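Local coordinates for protein cGAS/DncV-like nucleotidyltransferase in E. coli homolog (Elizabethkingia meningoseptica ATCC 13253 = NBRC 12535, PDB 6E0N) that makes cyclic nucleotide second messengers in response to phage infection, as the signalling nucleotidyltransferase of a bacterial CBASS immune system, at residues T43-G48 with D63-Y68; I138-L143 with E155-Y160. All blocks are in the same frame, centred on the assembly; numbering follows the deposited sequence.

Interaction 1. Residues T43-G48 with D63-Y68; sequences TIFLQG and DIVMRY. With MG (magnesium ion), chain E; GTP (guanosine-5'-triphosphate), chain C; APC (diphosphomethylphosphonic acid adenosyl ester), chain B.
D63 and Q47 meet where two antiparallel strands splay apart: water 1 accepts from D63 N and donates to Q47 O (2.8 Å), supplementing the long Q47 N-D63 O bond. The short acid of D63 has two tasks. Its OD2 binds the magnesium ion at 2.2 Å, alongside oxygens of all three GTP phosphates, while OD1 lies 2.8 Å from O3' of the ATP analogue APC. G48, having no side chain, lets the backbone pass close to OD2 and to the GTP ribose. I64 comes next, on the opposite face, its branched CG2 meeting CG2 of I44 at 3.7 Å and its CG1 lying alongside L46 CD2; helix 21-38 packs on this apolar side. V65 is hydrogen-bonded with F45 in both directions, and its CB sits under the F45 ring, 3.8 Å from the centroid and 15° off the normal, a CH-pi contact that suits a compact branched residue. V65 CG2 supports Q47 CG at 3.5 Å. With CG set between N and the carbonyl carbon (chi1 69°) and the chain extended beyond, Q47 carries NE2 to adenine N3 (2.8 Å) and more distantly to O2' of APC. M66 touches I44 with CG before its thioether leads away. R67 pairs with T43 through the backbone and runs beside it; D69 joins their polar ends, salt-bridged to R67 NE and hydrogen-bonded to T43 OG1. With D61 and D136 as the other probable metal-binding acids, the geometry is consistent with nucleotidyl transfer, the APC O3' lying 4.5 Å from PA of GTP.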
loop_
_atom_site.group_PDB
_atom_site.type_symbol
_atom_site.label_atom_id
_atom_site.label_comp_id
_atom_site.label_asym_id
_atom_site.label_seq_id
_atom_site.Cartn_x
_atom_site.Cartn_y
_atom_site.Cartn_z
ATOM N N THR A 43 -11.591 15.496 -2.008
ATOM C CA THR A 43 -10.780 14.967 -3.097
ATOM C C THR A 43 -10.810 13.448 -2.992
ATOM O O THR A 43 -10.561 12.893 -1.916
ATOM C CB THR A 43 -9.331 15.440 -2.978
ATOM O OG1 THR A 43 -9.276 16.864 -3.085
ATOM C CG2 THR A 43 -8.467 14.810 -4.075
ATOM N N ILE A 44 -11.126 12.780 -4.098
ATOM C CA ILE A 44 -11.135 11.323 -4.166
ATOM C C ILE A 44 -9.946 10.878 -5.002
ATOM O O ILE A 44 -9.727 11.392 -6.104
ATOM C CB ILE A 44 -12.470 10.790 -4.723
ATOM C CG1 ILE A 44 -13.593 11.097 -3.722
ATOM C CG2 ILE A 44 -12.382 9.302 -4.987
ATOM C CD1 ILE A 44 -14.987 10.801 -4.221
ATOM N N PHE A 45 -9.165 9.939 -4.470
ATOM C CA PHE A 45 -8.013 9.401 -5.173
ATOM C C PHE A 45 -7.740 8.003 -4.646
ATOM O O PHE A 45 -8.339 7.560 -3.665
ATOM C CB PHE A 45 -6.781 10.308 -5.035
ATOM C CG PHE A 45 -6.289 10.470 -3.624
ATOM C CD1 PHE A 45 -6.843 11.424 -2.787
ATOM C CD2 PHE A 45 -5.254 9.687 -3.143
ATOM C CE1 PHE A 45 -6.383 11.585 -1.494
ATOM C CE2 PHE A 45 -4.795 9.839 -1.850
ATOM C CZ PHE A 45 -5.358 10.789 -1.025
ATOM N N LEU A 46 -6.831 7.306 -5.310
ATOM C CA LEU A 46 -6.490 5.952 -4.913
ATOM C C LEU A 46 -5.188 5.932 -4.126
ATOM O O LEU A 46 -4.308 6.778 -4.305
ATOM C CB LEU A 46 -6.330 5.042 -6.132
ATOM C CG LEU A 46 -7.513 4.923 -7.088
ATOM C CD1 LEU A 46 -7.179 3.874 -8.167
ATOM C CD2 LEU A 46 -8.790 4.582 -6.359
ATOM N N GLN A 47 -5.069 4.944 -3.251
ATOM C CA GLN A 47 -3.795 4.575 -2.657
ATOM C C GLN A 47 -3.697 3.054 -2.711
ATOM O O GLN A 47 -4.571 2.375 -3.234
ATOM C CB GLN A 47 -3.675 5.102 -1.225
ATOM C CG GLN A 47 -4.594 4.429 -0.262
ATOM C CD GLN A 47 -4.320 4.846 1.163
ATOM O OE1 GLN A 47 -3.610 5.821 1.409
ATOM N NE2 GLN A 47 -4.879 4.106 2.116
ATOM N N GLY A 48 -2.631 2.522 -2.164
ATOM C CA GLY A 48 -2.471 1.085 -2.081
ATOM C C GLY A 48 -2.146 0.458 -3.428
ATOM O O GLY A 48 -1.704 1.119 -4.373
ATOM N N ASP A 63 -8.390 0.559 -2.698
ATOM C CA ASP A 63 -8.392 1.528 -1.609
ATOM C C ASP A 63 -8.700 2.904 -2.185
ATOM O O ASP A 63 -7.866 3.495 -2.878
ATOM C CB ASP A 63 -7.042 1.522 -0.900
ATOM C CG ASP A 63 -6.672 0.149 -0.376
ATOM O OD1 ASP A 63 -7.525 -0.479 0.285
ATOM O OD2 ASP A 63 -5.540 -0.311 -0.641
ATOM N N ILE A 64 -9.895 3.407 -1.893
ATOM C CA ILE A 64 -10.365 4.696 -2.386
ATOM C C ILE A 64 -10.314 5.677 -1.223
ATOM O O ILE A 64 -11.051 5.527 -0.243
ATOM C CB ILE A 64 -11.783 4.599 -2.963
ATOM C CG1 ILE A 64 -11.824 3.564 -4.087
ATOM C CG2 ILE A 64 -12.246 5.960 -3.450
ATOM C CD1 ILE A 64 -13.221 3.238 -4.577
ATOM N N VAL A 65 -9.458 6.686 -1.333
ATOM C CA VAL A 65 -9.322 7.698 -0.293
ATOM C C VAL A 65 -10.310 8.824 -0.563
ATOM O O VAL A 65 -10.424 9.305 -1.699
ATOM C CB VAL A 65 -7.884 8.238 -0.236
ATOM C CG1 VAL A 65 -7.750 9.241 0.908
ATOM C CG2 VAL A 65 -6.883 7.106 -0.080
ATOM N N MET A 66 -11.031 9.243 0.474
ATOM C CA MET A 66 -11.920 10.403 0.392
ATOM C C MET A 66 -11.416 11.447 1.382
ATOM O O MET A 66 -11.716 11.374 2.580
ATOM C CB MET A 66 -13.369 10.036 0.681
ATOM C CG MET A 66 -14.322 11.165 0.321
ATOM S SD MET A 66 -15.938 11.084 1.107
ATOM C CE MET A 66 -15.524 11.571 2.782
ATOM N N ARG A 67 -10.670 12.425 0.880
ATOM C CA ARG A 67 -10.054 13.450 1.716
ATOM C C ARG A 67 -10.996 14.645 1.809
ATOM O O ARG A 67 -11.187 15.371 0.830
ATOM C CB ARG A 67 -8.718 13.867 1.109
ATOM C CG ARG A 67 -7.918 14.849 1.951
ATOM C CD ARG A 67 -6.635 15.268 1.247
ATOM N NE ARG A 67 -6.913 16.027 0.034
ATOM C CZ ARG A 67 -6.020 16.277 -0.916
ATOM N NH1 ARG A 67 -4.774 15.836 -0.798
ATOM N NH2 ARG A 67 -6.378 16.967 -1.987
ATOM N N TYR A 68 -11.584 14.847 2.984
ATOM C CA TYR A 68 -12.400 16.030 3.231
ATOM C C TYR A 68 -11.450 17.199 3.450
ATOM O O TYR A 68 -10.705 17.228 4.434
ATOM C CB TYR A 68 -13.308 15.827 4.439
ATOM C CG TYR A 68 -14.375 16.892 4.535
ATOM C CD1 TYR A 68 -14.118 18.107 5.155
ATOM C CD2 TYR A 68 -15.633 16.694 3.977
ATOM C CE1 TYR A 68 -15.089 19.085 5.233
ATOM C CE2 TYR A 68 -16.606 17.664 4.047
ATOM C CZ TYR A 68 -16.331 18.858 4.673
ATOM O OH TYR A 68 -17.306 19.824 4.743
HETATM MG MG MG E . -4.949 -2.415 -0.603
HETATM P PG GTP C . -2.514 -5.000 -0.650
HETATM O O1G GTP C . -2.407 -5.902 -1.861
HETATM O O2G GTP C . -2.289 -5.827 0.592
HETATM O O3G GTP C . -3.881 -4.354 -0.600
HETATM O O3B GTP C . -1.342 -3.901 -0.744
HETATM P PB GTP C . -1.593 -2.321 -0.595
HETATM O O1B GTP C . -2.947 -1.926 -1.140
HETATM O O2B GTP C . -0.466 -1.611 -1.307
HETATM O O3A GTP C . -1.484 -1.978 0.971
HETATM P PA GTP C . -2.774 -1.745 1.907
HETATM O O1A GTP C . -4.046 -2.216 1.239
HETATM O O2A GTP C . -2.567 -2.431 3.236
HETATM O "O5'" GTP C . -2.819 -0.155 2.123
HETATM C "C5'" GTP C . -3.027 0.689 1.032
HETATM C "C4'" GTP C . -2.098 1.876 1.132
HETATM O "O4'" GTP C . -2.253 2.470 2.434
HETATM C "C3'" GTP C . -0.596 1.630 0.936
HETATM O "O3'" GTP C . -0.184 1.782 -0.380
HETATM C "C2'" GTP C . 0.018 2.756 1.808
HETATM O "O2'" GTP C . 0.174 3.896 1.009
HETATM C "C1'" GTP C . -1.017 2.973 2.925
HETATM N N9 GTP C . -0.554 2.225 4.102
HETATM C C8 GTP C . -0.977 0.989 4.504
HETATM N N7 GTP C . -0.298 0.651 5.624
HETATM C C5 GTP C . 0.545 1.661 5.941
HETATM C C6 GTP C . 1.458 1.841 6.973
HETATM O O6 GTP C . 1.609 0.969 7.825
HETATM N N1 GTP C . 2.196 3.007 7.033
HETATM C C2 GTP C . 2.022 3.984 6.073
HETATM N N2 GTP C . 2.731 5.107 6.120
HETATM N N3 GTP C . 1.120 3.800 5.050
HETATM C C4 GTP C . 0.393 2.658 4.987
HETATM P PG APC B . -10.608 -4.595 10.945
HETATM O O1G APC B . -10.480 -5.592 9.818
HETATM O O2G APC B . -12.006 -4.024 10.981
HETATM O O3G APC B . -10.307 -5.287 12.253
HETATM P PB APC B . -9.210 -2.804 9.240
HETATM O O1B APC B . -9.639 -3.723 8.157
HETATM O O2B APC B . -9.631 -1.395 9.035
HETATM O O3B APC B . -9.531 -3.377 10.725
HETATM P PA APC B . -6.839 -2.954 7.302
HETATM O O1A APC B . -7.665 -3.983 6.597
HETATM O O2A APC B . -5.353 -3.364 7.252
HETATM C C3A APC B . -7.428 -2.853 9.084
HETATM O "O5'" APC B . -6.932 -1.434 6.681
HETATM C "C5'" APC B . -8.142 -1.113 6.080
HETATM C "C4'" APC B . -7.835 -0.104 4.945
HETATM O "O4'" APC B . -7.447 1.016 5.478
HETATM C "C3'" APC B . -6.660 -0.642 4.107
HETATM O "O3'" APC B . -7.137 -1.207 2.968
HETATM C "C2'" APC B . -5.819 0.608 3.800
HETATM O "O2'" APC B . -6.175 1.119 2.437
HETATM C "C1'" APC B . -6.124 1.497 4.699
HETATM N N9 APC B . -5.032 1.596 5.657
HETATM C C8 APC B . -4.595 0.793 6.644
HETATM N N7 APC B . -3.534 1.372 7.222
HETATM C C5 APC B . -3.311 2.537 6.594
HETATM C C6 APC B . -2.367 3.529 6.769
HETATM N N6 APC B . -1.259 3.707 7.684
HETATM N N1 APC B . -2.370 4.601 5.993
HETATM C C2 APC B . -3.304 4.727 5.028
HETATM N N3 APC B . -4.229 3.757 4.862
HETATM C C4 APC B . -4.231 2.668 5.637
HETATM O O HOH W 1 -5.679 -0.036 -3.957
HETATM O O HOH W 2 -6.785 -2.902 0.070
HETATM O O HOH W 3 -5.423 -2.532 -2.684
#

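Interaction 2. Residues I138-L143 with E155-Y160; sequences IPCFVL and EGIKFY. With APC (diphosphomethylphosphonic acid adenosyl ester), chain B.
F159 packs its aromatic ring against I138 and carries the strand pair to the adenine of APC. Its CB starts 3.3 Å from P139 O and also touches C140 CB. A chi1 of 58° tucks CG over its own main chain and turns the ring toward I138, whose CG2 lies over one face, 3.9 Å from the centroid, in a CH-pi contact. CD1 and CE1 are the ring atoms nearest this methyl. Further out the edge takes over: CE1 meets adenine C2 in the plane of the ring, and CZ stands 3.6 Å from N3. A flat, apolar residue can thus wall the base without competing for its polar atoms.

The strands form a twisted antiparallel beta hairpin of the nucleotidyltransferase sheet, with F141-K158 and L143-G156 as its hydrogen-bonded pairs. F141 N reaches K158 O at 2.9 Å, almost straight at 173°. At the other pair L143 N approaches G156 O from above the carbonyl plane, while G156 N closes on L143 O at 2.7 Å.

C140, a small residue, fits its SG against I157 CB (3.8 Å), with V65 and R67 of the neighbouring strand 62-68 also touching it. On the other face K158 lays its aliphatic chain across L143, CB to CB, and CD by CD2, the long methylenes supplying the packing. V142 CG1 rests on the carboxylate end of E155, whose OE2 is hydrogen-bonded to Y73 OH.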
loop_
_atom_site.group_PDB
_atom_site.type_symbol
_atom_site.label_atom_id
_atom_site.label_comp_id
_atom_site.label_asym_id
_atom_site.label_seq_id
_atom_site.Cartn_x
_atom_site.Cartn_y
_atom_site.Cartn_z
ATOM N N ILE A 138 -11.668 5.265 2.500
ATOM C CA ILE A 138 -10.882 5.788 3.612
ATOM C C ILE A 138 -11.161 7.277 3.764
ATOM O O ILE A 138 -10.468 8.095 3.143
ATOM C CB ILE A 138 -9.384 5.527 3.393
ATOM C CG1 ILE A 138 -9.147 4.036 3.140
ATOM C CG2 ILE A 138 -8.570 5.990 4.591
ATOM C CD1 ILE A 138 -7.789 3.721 2.575
ATOM N N PRO A 139 -12.153 7.677 4.559
ATOM C CA PRO A 139 -12.306 9.108 4.858
ATOM C C PRO A 139 -11.117 9.600 5.665
ATOM O O PRO A 139 -10.574 8.882 6.511
ATOM C CB PRO A 139 -13.606 9.172 5.671
ATOM C CG PRO A 139 -13.729 7.802 6.304
ATOM C CD PRO A 139 -13.128 6.836 5.285
ATOM N N CYS A 140 -10.710 10.838 5.397
ATOM C CA CYS A 140 -9.541 11.393 6.060
ATOM C C CYS A 140 -9.539 12.903 5.903
ATOM O O CYS A 140 -10.362 13.479 5.184
ATOM C CB CYS A 140 -8.255 10.796 5.484
ATOM S SG CYS A 140 -8.032 11.105 3.711
ATOM N N PHE A 141 -8.600 13.536 6.600
ATOM C CA PHE A 141 -8.365 14.968 6.506
ATOM C C PHE A 141 -6.957 15.219 5.975
ATOM O O PHE A 141 -6.112 14.322 5.922
ATOM C CB PHE A 141 -8.479 15.659 7.876
ATOM C CG PHE A 141 -9.853 15.640 8.478
ATOM C CD1 PHE A 141 -10.932 16.166 7.794
ATOM C CD2 PHE A 141 -10.060 15.120 9.746
ATOM C CE1 PHE A 141 -12.197 16.160 8.354
ATOM C CE2 PHE A 141 -11.320 15.111 10.310
ATOM C CZ PHE A 141 -12.390 15.630 9.611
ATOM N N VAL A 142 -6.696 16.479 5.612
ATOM C CA VAL A 142 -5.342 16.909 5.275
ATOM C C VAL A 142 -4.461 16.846 6.515
ATOM O O VAL A 142 -4.891 17.181 7.627
ATOM C CB VAL A 142 -5.373 18.335 4.696
ATOM C CG1 VAL A 142 -3.961 18.897 4.567
ATOM C CG2 VAL A 142 -6.077 18.345 3.351
ATOM N N LEU A 143 -3.206 16.441 6.318
ATOM C CA LEU A 143 -2.217 16.348 7.384
ATOM C C LEU A 143 -0.965 17.091 6.946
ATOM O O LEU A 143 -0.494 16.910 5.821
ATOM C CB LEU A 143 -1.875 14.880 7.648
ATOM C CG LEU A 143 -0.793 14.460 8.636
ATOM C CD1 LEU A 143 0.596 14.655 8.044
ATOM C CD2 LEU A 143 -0.922 15.198 9.957
ATOM N N GLU A 155 3.034 17.375 3.360
ATOM C CA GLU A 155 1.585 17.239 3.378
ATOM C C GLU A 155 1.198 15.808 3.036
ATOM O O GLU A 155 1.682 15.245 2.046
ATOM C CB GLU A 155 0.898 18.199 2.404
ATOM C CG GLU A 155 -0.617 18.038 2.422
ATOM C CD GLU A 155 -1.342 19.014 1.518
ATOM O OE1 GLU A 155 -0.844 20.143 1.342
ATOM O OE2 GLU A 155 -2.414 18.648 0.992
ATOM N N GLY A 156 0.322 15.233 3.851
ATOM C CA GLY A 156 -0.226 13.916 3.600
ATOM C C GLY A 156 -1.670 13.865 4.043
ATOM O O GLY A 156 -2.402 14.856 3.912
ATOM N N ILE A 157 -2.092 12.727 4.587
ATOM C CA ILE A 157 -3.453 12.566 5.079
ATOM C C ILE A 157 -3.410 11.969 6.477
ATOM O O ILE A 157 -2.448 11.304 6.873
ATOM C CB ILE A 157 -4.321 11.692 4.151
ATOM C CG1 ILE A 157 -3.674 10.320 3.948
ATOM C CG2 ILE A 157 -4.546 12.387 2.812
ATOM C CD1 ILE A 157 -4.565 9.330 3.221
ATOM N N LYS A 158 -4.486 12.202 7.226
ATOM C CA LYS A 158 -4.629 11.627 8.554
ATOM C C LYS A 158 -6.068 11.173 8.756
ATOM O O LYS A 158 -7.009 11.809 8.273
ATOM C CB LYS A 158 -4.245 12.628 9.651
ATOM C CG LYS A 158 -5.194 13.802 9.801
ATOM C CD LYS A 158 -4.703 14.757 10.892
ATOM C CE LYS A 158 -5.673 15.911 11.108
ATOM N NZ LYS A 158 -5.185 16.855 12.159
ATOM N N PHE A 159 -6.229 10.061 9.467
ATOM C CA PHE A 159 -7.536 9.600 9.904
ATOM C C PHE A 159 -7.354 8.894 11.241
ATOM O O PHE A 159 -6.235 8.735 11.738
ATOM C CB PHE A 159 -8.231 8.750 8.830
ATOM C CG PHE A 159 -7.456 7.547 8.397
ATOM C CD1 PHE A 159 -6.508 7.643 7.392
ATOM C CD2 PHE A 159 -7.699 6.311 8.973
ATOM C CE1 PHE A 159 -5.799 6.529 6.980
ATOM C CE2 PHE A 159 -6.996 5.194 8.563
ATOM C CZ PHE A 159 -6.044 5.304 7.567
ATOM N N TYR A 160 -8.464 8.484 11.837
ATOM C CA TYR A 160 -8.441 7.844 13.138
ATOM C C TYR A 160 -9.142 6.501 13.056
ATOM O O TYR A 160 -10.206 6.381 12.441
ATOM C CB TYR A 160 -9.088 8.743 14.188
ATOM C CG TYR A 160 -8.382 10.077 14.297
ATOM C CD1 TYR A 160 -8.687 11.121 13.429
ATOM C CD2 TYR A 160 -7.392 10.286 15.246
ATOM C CE1 TYR A 160 -8.036 12.338 13.516
ATOM C CE2 TYR A 160 -6.738 11.501 15.344
ATOM C CZ TYR A 160 -7.062 12.521 14.473
ATOM O OH TYR A 160 -6.412 13.729 14.564
HETATM P PG APC B . -10.608 -4.595 10.945
HETATM O O1G APC B . -10.480 -5.592 9.818
HETATM O O2G APC B . -12.006 -4.024 10.981
HETATM O O3G APC B . -10.307 -5.287 12.253
HETATM P PB APC B . -9.210 -2.804 9.240
HETATM O O1B APC B . -9.639 -3.723 8.157
HETATM O O2B APC B . -9.631 -1.395 9.035
HETATM O O3B APC B . -9.531 -3.377 10.725
HETATM P PA APC B . -6.839 -2.954 7.302
HETATM O O1A APC B . -7.665 -3.983 6.597
HETATM O O2A APC B . -5.353 -3.364 7.252
HETATM C C3A APC B . -7.428 -2.853 9.084
HETATM O "O5'" APC B . -6.932 -1.434 6.681
HETATM C "C5'" APC B . -8.142 -1.113 6.080
HETATM C "C4'" APC B . -7.835 -0.104 4.945
HETATM O "O4'" APC B . -7.447 1.016 5.478
HETATM C "C3'" APC B . -6.660 -0.642 4.107
HETATM O "O3'" APC B . -7.137 -1.207 2.968
HETATM C "C2'" APC B . -5.819 0.608 3.800
HETATM O "O2'" APC B . -6.175 1.119 2.437
HETATM C "C1'" APC B . -6.124 1.497 4.699
HETATM N N9 APC B . -5.032 1.596 5.657
HETATM C C8 APC B . -4.595 0.793 6.644
HETATM N N7 APC B . -3.534 1.372 7.222
HETATM C C5 APC B . -3.311 2.537 6.594
HETATM C C6 APC B . -2.367 3.529 6.769
HETATM N N6 APC B . -1.259 3.707 7.684
HETATM N N1 APC B . -2.370 4.601 5.993
HETATM C C2 APC B . -3.304 4.727 5.028
HETATM N N3 APC B . -4.229 3.757 4.862
HETATM C C4 APC B . -4.231 2.668 5.637
#

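How the interactions relate
Interaction 1 and interaction 2 are parts of one mixed sheet, their centres 9 Å apart, joined where strand 62-68 runs parallel to strand 135-147. The seam has probable backbone hydrogen bonds from I138 N to I64 O (2.8 Å) and from Y68 N to C140 O (2.9 Å). Side chains cross it too: V65 CG1 presses on C140 SG at 3.4 Å, and I138 CD1 comes within 3.0 Å of Q47 NE2. That last touch lies at the APC site, where 43-48 with 63-68 brings polar and metal-binding groups and 138-143 with 155-160 adds an apolar wall. D136, just ahead of I138, hydrogen-bonds APC and stands about 4 Å from D63, side chain to side chain.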